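Local coordinates for VC0179-like protein (Escherichia coli, PDB 4XJ6) that probably synthesises cyclic di-nucleotides from nucleoside triphosphates as a bacterial homologue of cyclic GMP-AMP synthase, and binds 3'-deoxy-GTP with magnesium, at residues 158-163 against 170-175; 179-184 against 188-193; 350-353 against 359-362. All blocks are in the same frame, centred on the assembly; numbering follows the deposited sequence.

Overall arrangement
Contacts 1 and 2 are neighbours in the nucleotidyltransferase domain, their centres 8 Å apart, and follow each other along the chain. Strands 170-174 and 179-183 are adjacent in one sheet, joined by probable backbone hydrogen bonds such as Glu173 N to Arg180 O, 2.7 Å. Contact 1 sets a helix against this edge, the Leu160 side chain about 12 Å from a magnesium ion; Lys175, ending segment 170-175, lines the nucleotide pocket, and contact 2 reaches the metal through Asp191. Contact 3 belongs to the C-terminal domain: its centre is 29 Å from that of contact 2, nearest atoms about 16 Å apart, and the side chain of Pro350 lies about 11 Å from a bound nucleotide.

Contact 1. Residues 158-163 against 170-175; sequences TSLKSL and WVFEEK
Lys161 covers one face of the Phe172 ring, while Leu160 puts its CD1 at the ring edge. The lysine can be followed outward. Its CB is directed neither at the strand nor away from it, but with CG placed beside the backbone N the chain turns onto the ring: CG lies 4.2 Å from the centroid and 22° off the normal, the geometry of a CH-pi contact. CD and CE then carry the chain onward, bending at the third and fourth torsions, and NZ finishes 4.2 Å from Phe172 CE2. That ammonium group also has a long, weak ion pair with Glu81. The opposite face of the phenyl ring is turned to the backbone N of Glu174.

Leu160 crosses Phe172 at about a right angle. Its CB comes 3.5 Å from Phe172 CD1, while Leu160 CD1, in the ring plane, is 3.9 Å from Phe172 CE1. These contacts pack helix 149-166 on strand 170-174, the edge strand of the nucleotidyltransferase sheet. The two axes approach to 7.4 Å and run roughly antiparallel, at 148°; the six residues between the segments reverse the chain from the helix into the strand.

One helical turn beyond Leu160, Leu163 reaches the six-membered ring of Trp170. Leu163 CB lies 3.8 Å from CE3, its CD1 lies equally close to CZ3, and the carbonyl oxygen of Leu163 approaches Trp170 CB to 3.7 Å. Leu160 and Leu163 also touch Val37 of helix 24-57, and Glu164 OE2 accepts a hydrogen bond from Phe172 N.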
loop_
_atom_site.group_PDB
_atom_site.type_symbol
_atom_site.label_atom_id
_atom_site.label_comp_id
_atom_site.label_asym_id
_atom_site.label_seq_id
_atom_site.Cartn_x
_atom_site.Cartn_y
_atom_site.Cartn_z
ATOM N N THR A 158 13.751 13.154 5.105
ATOM C CA THR A 158 14.581 13.362 6.285
ATOM C C THR A 158 14.330 12.290 7.340
ATOM O O THR A 158 15.269 11.727 7.903
ATOM C CB THR A 158 14.330 14.747 6.909
ATOM O OG1 THR A 158 14.742 15.767 5.993
ATOM C CG2 THR A 158 15.115 14.903 8.197
ATOM N N SER A 159 13.057 12.006 7.592
ATOM C CA SER A 159 12.674 11.011 8.587
ATOM C C SER A 159 13.194 9.618 8.248
ATOM O O SER A 159 13.815 8.960 9.082
ATOM C CB SER A 159 11.155 10.973 8.733
ATOM O OG SER A 159 10.765 10.007 9.687
ATOM N N LEU A 160 12.941 9.174 7.022
ATOM C CA LEU A 160 13.295 7.820 6.612
ATOM C C LEU A 160 14.800 7.649 6.408
ATOM O O LEU A 160 15.354 6.594 6.712
ATOM C CB LEU A 160 12.541 7.447 5.335
ATOM C CG LEU A 160 11.019 7.566 5.440
ATOM C CD1 LEU A 160 10.354 7.161 4.133
ATOM C CD2 LEU A 160 10.481 6.742 6.608
ATOM N N LYS A 161 15.457 8.687 5.898
ATOM C CA LYS A 161 16.903 8.643 5.695
ATOM C C LYS A 161 17.650 8.694 7.024
ATOM O O LYS A 161 18.759 8.170 7.140
ATOM C CB LYS A 161 17.358 9.788 4.793
ATOM C CG LYS A 161 17.059 9.564 3.320
ATOM C CD LYS A 161 17.441 10.772 2.482
ATOM C CE LYS A 161 18.295 10.363 1.294
ATOM N NZ LYS A 161 17.888 11.053 0.040
ATOM N N SER A 162 17.042 9.322 8.026
ATOM C CA SER A 162 17.629 9.350 9.361
ATOM C C SER A 162 17.526 7.972 10.004
ATOM O O SER A 162 18.411 7.555 10.748
ATOM C CB SER A 162 16.943 10.399 10.238
ATOM O OG SER A 162 15.632 9.990 10.594
ATOM N N LEU A 163 16.432 7.276 9.712
ATOM C CA LEU A 163 16.233 5.912 10.183
ATOM C C LEU A 163 17.191 4.962 9.468
ATOM O O LEU A 163 17.736 4.038 10.078
ATOM C CB LEU A 163 14.785 5.470 9.966
ATOM C CG LEU A 163 13.735 6.175 10.824
ATOM C CD1 LEU A 163 12.340 5.684 10.474
ATOM C CD2 LEU A 163 14.030 5.949 12.296
ATOM N N TRP A 170 17.912 -1.087 7.634
ATOM C CA TRP A 170 16.925 -0.081 7.262
ATOM C C TRP A 170 17.397 0.675 6.024
ATOM O O TRP A 170 18.390 1.402 6.076
ATOM C CB TRP A 170 16.675 0.887 8.422
ATOM C CG TRP A 170 16.015 0.252 9.619
ATOM C CD1 TRP A 170 16.431 -0.859 10.294
ATOM C CD2 TRP A 170 14.833 0.708 10.288
ATOM N NE1 TRP A 170 15.578 -1.129 11.334
ATOM C CE2 TRP A 170 14.588 -0.182 11.353
ATOM C CE3 TRP A 170 13.955 1.777 10.088
ATOM C CZ2 TRP A 170 13.505 -0.036 12.215
ATOM C CZ3 TRP A 170 12.879 1.921 10.943
ATOM C CH2 TRP A 170 12.663 1.019 11.994
ATOM N N VAL A 171 16.691 0.497 4.911
ATOM C CA VAL A 171 17.095 1.101 3.643
ATOM C C VAL A 171 15.997 1.971 3.034
ATOM O O VAL A 171 14.862 1.525 2.860
ATOM C CB VAL A 171 17.504 0.022 2.618
ATOM C CG1 VAL A 171 17.732 0.644 1.247
ATOM C CG2 VAL A 171 18.747 -0.717 3.090
ATOM N N PHE A 172 16.348 3.209 2.704
ATOM C CA PHE A 172 15.406 4.145 2.105
ATOM C C PHE A 172 15.250 3.908 0.605
ATOM O O PHE A 172 16.229 3.661 -0.101
ATOM C CB PHE A 172 15.856 5.584 2.366
ATOM C CG PHE A 172 15.043 6.615 1.630
ATOM C CD1 PHE A 172 13.764 6.936 2.050
ATOM C CD2 PHE A 172 15.560 7.264 0.521
ATOM C CE1 PHE A 172 13.013 7.879 1.379
ATOM C CE2 PHE A 172 14.816 8.210 -0.156
ATOM C CZ PHE A 172 13.539 8.519 0.274
ATOM N N GLU A 173 14.012 3.977 0.124
ATOM C CA GLU A 173 13.725 3.863 -1.303
ATOM C C GLU A 173 12.674 4.889 -1.713
ATOM O O GLU A 173 11.647 5.031 -1.049
ATOM C CB GLU A 173 13.245 2.452 -1.658
ATOM C CG GLU A 173 12.976 2.251 -3.143
ATOM C CD GLU A 173 12.335 0.912 -3.459
ATOM O OE1 GLU A 173 12.059 0.142 -2.515
ATOM O OE2 GLU A 173 12.103 0.629 -4.654
ATOM N N GLU A 174 12.931 5.606 -2.803
ATOM C CA GLU A 174 11.974 6.591 -3.294
ATOM C C GLU A 174 11.054 5.978 -4.338
ATOM O O GLU A 174 11.513 5.435 -5.341
ATOM C CB GLU A 174 12.687 7.809 -3.881
ATOM C CG GLU A 174 11.731 8.904 -4.336
ATOM C CD GLU A 174 12.438 10.211 -4.622
ATOM O OE1 GLU A 174 13.628 10.174 -4.998
ATOM O OE2 GLU A 174 11.806 11.277 -4.462
ATOM N N LYS A 175 9.754 6.063 -4.088
ATOM C CA LYS A 175 8.759 5.605 -5.045
ATOM C C LYS A 175 8.134 6.820 -5.716
ATOM O O LYS A 175 8.507 7.954 -5.419
ATOM C CB LYS A 175 7.694 4.751 -4.354
ATOM C CG LYS A 175 8.261 3.638 -3.485
ATOM C CD LYS A 175 8.874 2.522 -4.321
ATOM C CE LYS A 175 7.811 1.784 -5.121
ATOM N NZ LYS A 175 8.358 0.587 -5.817
#

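Contact 2. Residues 179-184 against 188-193; sequences GRIKIY and THIDVP. With MG (magnesium ion), chain C; GH3 (3'-deoxy-guanosine-5'-triphosphate), chain E.
Arg180 and Asp191 face each other as a non-hydrogen-bonded pair in the antiparallel beta hairpin of strands 179-183 and 188-198, within the nucleotidyltransferase sheet. Backbone bonds tie the flanking pairs: Ile181 with Ile190 is bonded both ways, as is Ile183 with Thr188, and at Gly179 with Val192 one bond is weak.

The charged contact is a side-on salt bridge. Arg180 NE donates to Asp191 OD1 at 2.5 Å and NH2 to OD2 at 2.9 Å, each on a syn lone pair, and the guanidinium and carboxylate planes are 13° apart.

Stacking fixes the guanidinium from one face. It lies flat on the His189 ring, centres 3.6 Å apart and planes at 19°; CG between backbone N and carbonyl carbon (chi1 64°) puts the imidazole there. His189 ND1 bonds to Glu127, which also takes a salt bridge from Lys182 NZ.

On the face carrying Ile181, Ile183 and Ile190 the contact is apolar, Ile181 CG2 meeting Ile190 CB at 3.8 Å.

Metal coordination uses the carboxylate that Arg180 positions from the second shell. With Asp129 and Asp131 also binding the magnesium ion, Asp191 OD2 lies 2.2 Å from the metal and 3.4 Å from C4' of the nucleotide.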
loop_
_atom_site.group_PDB
_atom_site.type_symbol
_atom_site.label_atom_id
_atom_site.label_comp_id
_atom_site.label_asym_id
_atom_site.label_seq_id
_atom_site.Cartn_x
_atom_site.Cartn_y
_atom_site.Cartn_z
ATOM N N GLY A 179 7.665 7.863 0.002
ATOM C CA GLY A 179 8.984 7.448 0.435
ATOM C C GLY A 179 8.834 6.126 1.158
ATOM O O GLY A 179 7.903 5.946 1.945
ATOM N N ARG A 180 9.736 5.191 0.887
ATOM C CA ARG A 180 9.650 3.869 1.490
ATOM C C ARG A 180 10.882 3.558 2.324
ATOM O O ARG A 180 12.011 3.779 1.887
ATOM C CB ARG A 180 9.472 2.794 0.416
ATOM C CG ARG A 180 9.627 1.373 0.936
ATOM C CD ARG A 180 9.371 0.351 -0.162
ATOM N NE ARG A 180 7.970 0.345 -0.568
ATOM C CZ ARG A 180 7.482 -0.406 -1.550
ATOM N NH1 ARG A 180 8.284 -1.214 -2.236
ATOM N NH2 ARG A 180 6.191 -0.350 -1.851
ATOM N N ILE A 181 10.662 3.056 3.534
ATOM C CA ILE A 181 11.756 2.550 4.345
ATOM C C ILE A 181 11.638 1.031 4.441
ATOM O O ILE A 181 10.604 0.494 4.832
ATOM C CB ILE A 181 11.784 3.202 5.756
ATOM C CG1 ILE A 181 12.992 2.705 6.556
ATOM C CG2 ILE A 181 10.471 2.990 6.514
ATOM C CD1 ILE A 181 14.313 3.230 6.035
ATOM N N LYS A 182 12.698 0.337 4.042
ATOM C CA LYS A 182 12.698 -1.119 4.042
ATOM C C LYS A 182 13.427 -1.647 5.266
ATOM O O LYS A 182 14.576 -1.287 5.512
ATOM C CB LYS A 182 13.346 -1.660 2.767
ATOM C CG LYS A 182 12.659 -1.224 1.484
ATOM C CD LYS A 182 13.504 -1.565 0.268
ATOM C CE LYS A 182 13.654 -3.067 0.097
ATOM N NZ LYS A 182 12.356 -3.716 -0.243
ATOM N N ILE A 183 12.756 -2.499 6.030
ATOM C CA ILE A 183 13.351 -3.079 7.224
ATOM C C ILE A 183 13.609 -4.568 7.004
ATOM O O ILE A 183 12.734 -5.401 7.239
ATOM C CB ILE A 183 12.449 -2.878 8.450
ATOM C CG1 ILE A 183 11.937 -1.436 8.495
ATOM C CG2 ILE A 183 13.197 -3.228 9.726
ATOM C CD1 ILE A 183 10.919 -1.180 9.580
ATOM N N TYR A 184 14.821 -4.885 6.550
ATOM C CA TYR A 184 15.189 -6.238 6.124
ATOM C C TYR A 184 14.977 -7.303 7.195
ATOM O O TYR A 184 14.400 -8.356 6.923
ATOM C CB TYR A 184 16.655 -6.270 5.672
ATOM C CG TYR A 184 16.934 -5.480 4.415
ATOM C CD1 TYR A 184 15.931 -5.241 3.486
ATOM C CD2 TYR A 184 18.200 -4.974 4.158
ATOM C CE1 TYR A 184 16.181 -4.519 2.336
ATOM C CE2 TYR A 184 18.460 -4.249 3.008
ATOM C CZ TYR A 184 17.445 -4.025 2.102
ATOM O OH TYR A 184 17.700 -3.306 0.958
ATOM N N THR A 188 9.780 -6.250 6.327
ATOM C CA THR A 188 8.730 -5.246 6.298
ATOM C C THR A 188 9.248 -3.971 5.658
ATOM O O THR A 188 10.395 -3.585 5.878
ATOM C CB THR A 188 8.213 -4.932 7.726
ATOM O OG1 THR A 188 7.636 -6.111 8.300
ATOM C CG2 THR A 188 7.173 -3.818 7.707
ATOM N N HIS A 189 8.417 -3.329 4.845
ATOM C CA HIS A 189 8.707 -1.967 4.427
ATOM C C HIS A 189 7.492 -1.086 4.692
ATOM O O HIS A 189 6.352 -1.559 4.682
ATOM C CB HIS A 189 9.126 -1.906 2.953
ATOM C CG HIS A 189 8.059 -2.334 1.993
ATOM N ND1 HIS A 189 8.174 -3.464 1.213
ATOM C CD2 HIS A 189 6.870 -1.774 1.673
ATOM C CE1 HIS A 189 7.095 -3.586 0.458
ATOM N NE2 HIS A 189 6.288 -2.574 0.719
ATOM N N ILE A 190 7.745 0.189 4.954
ATOM C CA ILE A 190 6.679 1.121 5.275
ATOM C C ILE A 190 6.612 2.225 4.232
ATOM O O ILE A 190 7.565 2.985 4.053
ATOM C CB ILE A 190 6.873 1.747 6.666
ATOM C CG1 ILE A 190 6.950 0.653 7.732
ATOM C CG2 ILE A 190 5.754 2.731 6.969
ATOM C CD1 ILE A 190 7.120 1.176 9.140
ATOM N N ASP A 191 5.485 2.304 3.534
ATOM C CA ASP A 191 5.264 3.369 2.564
ATOM C C ASP A 191 4.686 4.606 3.243
ATOM O O ASP A 191 3.724 4.520 4.009
ATOM C CB ASP A 191 4.340 2.894 1.444
ATOM C CG ASP A 191 5.041 1.962 0.473
ATOM O OD1 ASP A 191 6.290 1.978 0.435
ATOM O OD2 ASP A 191 4.351 1.220 -0.259
ATOM N N VAL A 192 5.277 5.761 2.955
ATOM C CA VAL A 192 4.839 7.013 3.561
ATOM C C VAL A 192 4.398 8.019 2.501
ATOM O O VAL A 192 5.171 8.892 2.100
ATOM C CB VAL A 192 5.951 7.646 4.420
ATOM C CG1 VAL A 192 5.395 8.807 5.236
ATOM C CG2 VAL A 192 6.585 6.596 5.327
ATOM N N PRO A 193 3.152 7.891 2.029
ATOM C CA PRO A 193 2.611 8.937 1.161
ATOM C C PRO A 193 2.390 10.217 1.962
ATOM O O PRO A 193 1.986 10.148 3.123
ATOM C CB PRO A 193 1.292 8.340 0.670
ATOM C CG PRO A 193 0.903 7.363 1.729
ATOM C CD PRO A 193 2.193 6.793 2.247
HETATM MG MG MG C . 2.509 -0.025 -0.303
HETATM O O3A GH3 E . 4.475 1.208 -5.660
HETATM P PA GH3 E . 3.672 2.549 -6.043
HETATM O O1A GH3 E . 2.473 2.174 -6.882
HETATM O O2A GH3 E . 4.547 3.558 -6.751
HETATM O "O5'" GH3 E . 3.161 3.110 -4.623
HETATM C "C5'" GH3 E . 3.069 2.252 -3.508
HETATM C "C4'" GH3 E . 2.356 2.980 -2.379
HETATM O "O4'" GH3 E . 1.974 4.266 -2.817
HETATM C "C3'" GH3 E . 1.080 2.300 -1.914
HETATM C "C2'" GH3 E . 0.188 3.463 -1.504
HETATM O "O2'" GH3 E . 0.283 3.683 -0.115
HETATM C "C1'" GH3 E . 0.744 4.670 -2.240
HETATM N N9 GH3 E . -0.146 4.997 -3.362
HETATM C C8 GH3 E . 0.030 4.522 -4.637
HETATM N N7 GH3 E . -0.949 5.022 -5.416
HETATM C C5 GH3 E . -1.738 5.818 -4.659
HETATM C C6 GH3 E . -2.865 6.561 -4.977
HETATM O O6 GH3 E . -3.297 6.556 -6.128
HETATM N N1 GH3 E . -3.493 7.299 -3.998
HETATM C C2 GH3 E . -2.996 7.292 -2.712
HETATM N N2 GH3 E . -3.613 8.010 -1.773
HETATM N N3 GH3 E . -1.870 6.547 -2.403
HETATM C C4 GH3 E . -1.248 5.819 -3.362
HETATM O O HOH W 1 2.534 -0.738 -2.259
#

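Contact 3. Residues 350-353 against 359-362; sequences PAES and HRAI
Pro350 lays the end of its ring on one face of the His359 imidazole, and this pair provides about half of the surface buried in the contact. The evidence for a CH-pi interaction is direct: Pro350 CG is 3.5 Å from the imidazole centroid and 16° off the ring normal. Pro350 CD adds a second touch, 3.4 Å from His359 NE2, so both methylenes bear on the same ring. The two side chains approach from opposite directions, each CB directed at the other segment. His359 takes up this position with CG beside its backbone N, at a chi1 of -68°, and its ring also meets Phe349 edge-to-face.

The other pair is Arg360 with Glu352. Bends at chi2 and chi3 curl the arginine chain so that the guanidinium stays near its own CA and faces the loop, with NH1 3.6 Å from Glu352 CG. The glutamate is extended beyond CG, and its OE2 stands 3.8 Å from Arg360 NH1. This is a long salt bridge: although the carboxylate and guanidinium planes are 11° apart, OE2 sits off the guanidinium plane, so none of the N-H bonds is aimed there and the attraction is purely electrostatic. Directed bonds from NH1 go instead to Asn334 OD1 and His355 ND1, which probably fix the head group more firmly.

In the C-terminal domain the contact folds the loop before helix 357-377 back onto the first turns of that helix, while Asn334, at the end of helix 318-335, joins the loop through a backbone bond with Glu352.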
loop_
_atom_site.group_PDB
_atom_site.type_symbol
_atom_site.label_atom_id
_atom_site.label_comp_id
_atom_site.label_asym_id
_atom_site.label_seq_id
_atom_site.Cartn_x
_atom_site.Cartn_y
_atom_site.Cartn_z
ATOM N N PRO A 350 -6.108 -0.995 -18.266
ATOM C CA PRO A 350 -6.749 -0.595 -19.525
ATOM C C PRO A 350 -7.585 -1.705 -20.158
ATOM O O PRO A 350 -7.398 -2.876 -19.825
ATOM C CB PRO A 350 -5.561 -0.245 -20.425
ATOM C CG PRO A 350 -4.436 -1.061 -19.888
ATOM C CD PRO A 350 -4.643 -1.085 -18.399
ATOM N N ALA A 351 -8.498 -1.332 -21.052
ATOM C CA ALA A 351 -9.234 -2.304 -21.849
ATOM C C ALA A 351 -8.266 -3.012 -22.785
ATOM O O ALA A 351 -7.181 -2.496 -23.057
ATOM C CB ALA A 351 -10.354 -1.626 -22.634
ATOM N N GLU A 352 -8.662 -4.182 -23.276
ATOM C CA GLU A 352 -7.779 -5.046 -24.058
ATOM C C GLU A 352 -7.142 -4.340 -25.254
ATOM O O GLU A 352 -5.970 -4.556 -25.558
ATOM C CB GLU A 352 -8.546 -6.282 -24.537
ATOM C CG GLU A 352 -7.676 -7.339 -25.187
ATOM C CD GLU A 352 -8.421 -8.634 -25.443
ATOM O OE1 GLU A 352 -9.606 -8.725 -25.059
ATOM O OE2 GLU A 352 -7.821 -9.560 -26.027
ATOM N N SER A 353 -7.914 -3.488 -25.916
ATOM C CA SER A 353 -7.444 -2.777 -27.100
ATOM C C SER A 353 -6.335 -1.777 -26.767
ATOM O O SER A 353 -5.642 -1.282 -27.659
ATOM C CB SER A 353 -8.609 -2.054 -27.776
ATOM O OG SER A 353 -9.146 -1.071 -26.910
ATOM N N HIS A 359 0.817 -5.760 -20.050
ATOM C CA HIS A 359 -0.547 -6.071 -19.643
ATOM C C HIS A 359 -0.925 -7.489 -20.055
ATOM O O HIS A 359 -1.553 -8.221 -19.291
ATOM C CB HIS A 359 -1.537 -5.070 -20.248
ATOM C CG HIS A 359 -1.407 -3.681 -19.703
ATOM N ND1 HIS A 359 -1.022 -2.609 -20.479
ATOM C CD2 HIS A 359 -1.625 -3.187 -18.461
ATOM C CE1 HIS A 359 -1.005 -1.516 -19.739
ATOM N NE2 HIS A 359 -1.366 -1.838 -18.510
ATOM N N ARG A 360 -0.543 -7.866 -21.271
ATOM C CA ARG A 360 -0.858 -9.188 -21.803
ATOM C C ARG A 360 -0.192 -10.293 -20.991
ATOM O O ARG A 360 -0.785 -11.347 -20.766
ATOM C CB ARG A 360 -0.442 -9.294 -23.274
ATOM C CG ARG A 360 -1.223 -8.385 -24.212
ATOM C CD ARG A 360 -2.713 -8.443 -23.912
ATOM N NE ARG A 360 -3.244 -9.802 -23.979
ATOM C CZ ARG A 360 -4.478 -10.138 -23.615
ATOM N NH1 ARG A 360 -5.310 -9.215 -23.155
ATOM N NH2 ARG A 360 -4.881 -11.397 -23.710
ATOM N N ALA A 361 1.039 -10.043 -20.553
ATOM C CA ALA A 361 1.770 -11.004 -19.734
ATOM C C ALA A 361 1.002 -11.304 -18.454
ATOM O O ALA A 361 0.957 -12.445 -17.994
ATOM C CB ALA A 361 3.158 -10.480 -19.411
ATOM N N ILE A 362 0.390 -10.269 -17.890
ATOM C CA ILE A 362 -0.423 -10.407 -16.689
ATOM C C ILE A 362 -1.683 -11.232 -16.959
ATOM O O ILE A 362 -2.004 -12.156 -16.211
ATOM C CB ILE A 362 -0.830 -9.027 -16.129
ATOM C CG1 ILE A 362 0.401 -8.266 -15.629
ATOM C CG2 ILE A 362 -1.843 -9.184 -15.014
ATOM C CD1 ILE A 362 0.090 -6.879 -15.111
#